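Local coordinates for protein MdcA (PDB 5VIT) that is the alpha subunit of malonate decarboxylase and probably acts as the transferase that moves malonate onto the acyl carrier protein of the complex, at residues 68-73 and 94-99. Numbering follows the deposited sequence.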
loop_
_atom_site.group_PDB
_atom_site.type_symbol
_atom_site.label_atom_id
_atom_site.label_comp_id
_atom_site.label_asym_id
_atom_site.label_seq_id
_atom_site.Cartn_x
_atom_site.Cartn_y
_atom_site.Cartn_z
ATOM N N ARG A 68 43.798 -23.620 -10.120
ATOM C CA ARG A 68 44.947 -23.061 -10.836
ATOM C C ARG A 68 45.806 -24.165 -11.448
ATOM O O ARG A 68 46.374 -23.996 -12.528
ATOM C CB ARG A 68 45.797 -22.192 -9.908
ATOM C CG ARG A 68 45.077 -20.964 -9.392
ATOM C CD ARG A 68 45.978 -20.170 -8.488
ATOM N NE ARG A 68 46.608 -21.007 -7.469
ATOM C CZ ARG A 68 46.206 -21.035 -6.209
ATOM N NH1 ARG A 68 45.195 -20.265 -5.848
ATOM N NH2 ARG A 68 46.812 -21.803 -5.317
ATOM N N SER A 69 45.903 -25.296 -10.757
ATOM C CA SER A 69 46.700 -26.413 -11.259
ATOM C C SER A 69 46.067 -27.053 -12.495
ATOM O O SER A 69 46.778 -27.497 -13.388
ATOM C CB SER A 69 46.890 -27.464 -10.178
ATOM O OG SER A 69 47.373 -26.885 -8.984
ATOM N N LEU A 70 44.735 -27.104 -12.541
ATOM C CA LEU A 70 44.029 -27.635 -13.708
ATOM C C LEU A 70 44.273 -26.741 -14.926
ATOM O O LEU A 70 44.387 -27.227 -16.052
ATOM C CB LEU A 70 42.519 -27.761 -13.430
ATOM C CG LEU A 70 41.598 -28.397 -14.486
ATOM C CD1 LEU A 70 42.055 -29.803 -14.803
ATOM C CD2 LEU A 70 40.134 -28.430 -14.007
ATOM N N ALA A 71 44.358 -25.435 -14.696
ATOM C CA ALA A 71 44.535 -24.488 -15.792
ATOM C C ALA A 71 45.950 -24.547 -16.394
ATOM O O ALA A 71 46.198 -23.977 -17.453
ATOM C CB ALA A 71 44.218 -23.076 -15.322
ATOM N N ARG A 72 46.864 -25.237 -15.715
ATOM C CA ARG A 72 48.247 -25.373 -16.173
ATOM C C ARG A 72 48.458 -26.711 -16.865
ATOM O O ARG A 72 49.584 -27.181 -17.013
ATOM C CB ARG A 72 49.222 -25.246 -14.999
ATOM C CG ARG A 72 49.129 -23.943 -14.235
ATOM C CD ARG A 72 50.084 -23.927 -13.042
ATOM N NE ARG A 72 51.441 -23.533 -13.423
ATOM C CZ ARG A 72 52.450 -24.380 -13.624
ATOM N NH1 ARG A 72 52.270 -25.684 -13.467
ATOM N NH2 ARG A 72 53.644 -23.919 -13.974
ATOM N N VAL A 73 47.358 -27.333 -17.266
ATOM C CA VAL A 73 47.395 -28.663 -17.853
ATOM C C VAL A 73 47.578 -28.565 -19.371
ATOM O O VAL A 73 47.161 -27.580 -19.988
ATOM C CB VAL A 73 46.100 -29.451 -17.474
ATOM C CG1 VAL A 73 45.780 -30.526 -18.470
ATOM C CG2 VAL A 73 46.228 -30.040 -16.073
ATOM N N LEU A 94 37.161 -19.858 -16.028
ATOM C CA LEU A 94 36.875 -19.610 -17.430
ATOM C C LEU A 94 38.136 -19.680 -18.291
ATOM O O LEU A 94 38.043 -19.874 -19.502
ATOM C CB LEU A 94 36.181 -18.270 -17.598
ATOM C CG LEU A 94 34.828 -18.186 -16.884
ATOM C CD1 LEU A 94 34.101 -16.948 -17.334
ATOM C CD2 LEU A 94 33.980 -19.425 -17.139
ATOM N N ASP A 95 39.307 -19.538 -17.672
ATOM C CA ASP A 95 40.563 -19.797 -18.374
ATOM C C ASP A 95 40.529 -21.182 -19.038
ATOM O O ASP A 95 40.941 -21.334 -20.189
ATOM C CB ASP A 95 41.760 -19.681 -17.418
ATOM C CG ASP A 95 42.114 -18.229 -17.090
ATOM O OD1 ASP A 95 41.773 -17.332 -17.890
ATOM O OD2 ASP A 95 42.720 -17.982 -16.024
ATOM N N LEU A 96 39.991 -22.168 -18.318
ATOM C CA LEU A 96 39.860 -23.542 -18.814
ATOM C C LEU A 96 39.229 -23.623 -20.203
ATOM O O LEU A 96 39.594 -24.472 -21.020
ATOM C CB LEU A 96 39.032 -24.383 -17.841
ATOM C CG LEU A 96 39.571 -24.613 -16.428
ATOM C CD1 LEU A 96 38.592 -25.449 -15.611
ATOM C CD2 LEU A 96 40.924 -25.278 -16.462
ATOM N N PHE A 97 38.292 -22.724 -20.470
ATOM C CA PHE A 97 37.546 -22.751 -21.718
ATOM C C PHE A 97 38.313 -22.033 -22.815
ATOM O O PHE A 97 38.375 -22.495 -23.959
ATOM C CB PHE A 97 36.153 -22.133 -21.514
ATOM C CG PHE A 97 35.274 -22.937 -20.582
ATOM C CD1 PHE A 97 35.400 -22.810 -19.207
ATOM C CD2 PHE A 97 34.352 -23.847 -21.085
ATOM C CE1 PHE A 97 34.616 -23.567 -18.354
ATOM C CE2 PHE A 97 33.559 -24.600 -20.235
ATOM C CZ PHE A 97 33.690 -24.459 -18.871
ATOM N N GLU A 98 38.907 -20.905 -22.452
ATOM C CA GLU A 98 39.727 -20.132 -23.371
ATOM C C GLU A 98 40.939 -20.949 -23.800
ATOM O O GLU A 98 41.314 -20.952 -24.969
ATOM C CB GLU A 98 40.156 -18.822 -22.708
ATOM C CG GLU A 98 40.270 -17.635 -23.640
ATOM C CD GLU A 98 40.215 -16.316 -22.887
ATOM O OE1 GLU A 98 39.097 -15.869 -22.540
ATOM O OE2 GLU A 98 41.286 -15.734 -22.624
ATOM N N LEU A 99 41.535 -21.664 -22.852
ATOM C CA LEU A 99 42.728 -22.450 -23.131
ATOM C C LEU A 99 42.411 -23.718 -23.921
ATOM O O LEU A 99 43.323 -24.408 -24.384
ATOM C CB LEU A 99 43.443 -22.817 -21.823
ATOM C CG LEU A 99 44.067 -21.704 -20.976
ATOM C CD1 LEU A 99 44.423 -22.227 -19.598
ATOM C CD2 LEU A 99 45.308 -21.158 -21.641
#
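Both methyls at the forked end of Leu96 bear on Leu70, and one of them also reaches Ala71. Its CD1 meets CD2 of Leu70 at 3.7 Å, the two leucine side chains crossing at about a right angle. Its CD2 lies 3.8 Å from both CG of Leu70 and CA of Ala71, and thus bridges a side chain and the backbone of the next residue. With only a methyl at position 71, the leucine can come close to the main chain there, and the CA atoms of Ala71 and Leu96 are 5.6 Å apart. Leu70 reaches the meeting point because its CG stands anti to the backbone N (chi1 -175°), bringing its end nearer the other helix than its CB direction alone would. Beside this pair, at the exposed margin, CD1 of Leu99 sits 3.3 Å from the carbonyl O of Ala71, a close apolar-to-polar approach.

Helices 64-70 and 91-98 thus touch near their C-terminal ends. They are successive connections in a Rossmann-like alpha/beta fold, whose parallel strands 52-55, 81-85 and 102-107 are neighbours in one sheet, and each helix leads on to the next strand. Leu70 and Leu96 are buried, as suits branched aliphatic residues, and Leu96 also packs on Ala102 of strand 102-107.

Farther out, a type I turn runs from Leu70 to Val73, with Val73 N bonded to Leu70 O at 3.2 Å. In segment 94-99, Leu99 N donates to Asp95 O at 2.7 Å, while the acidic side chain of Asp95 forms a salt bridge with Arg116 of helix 114-122.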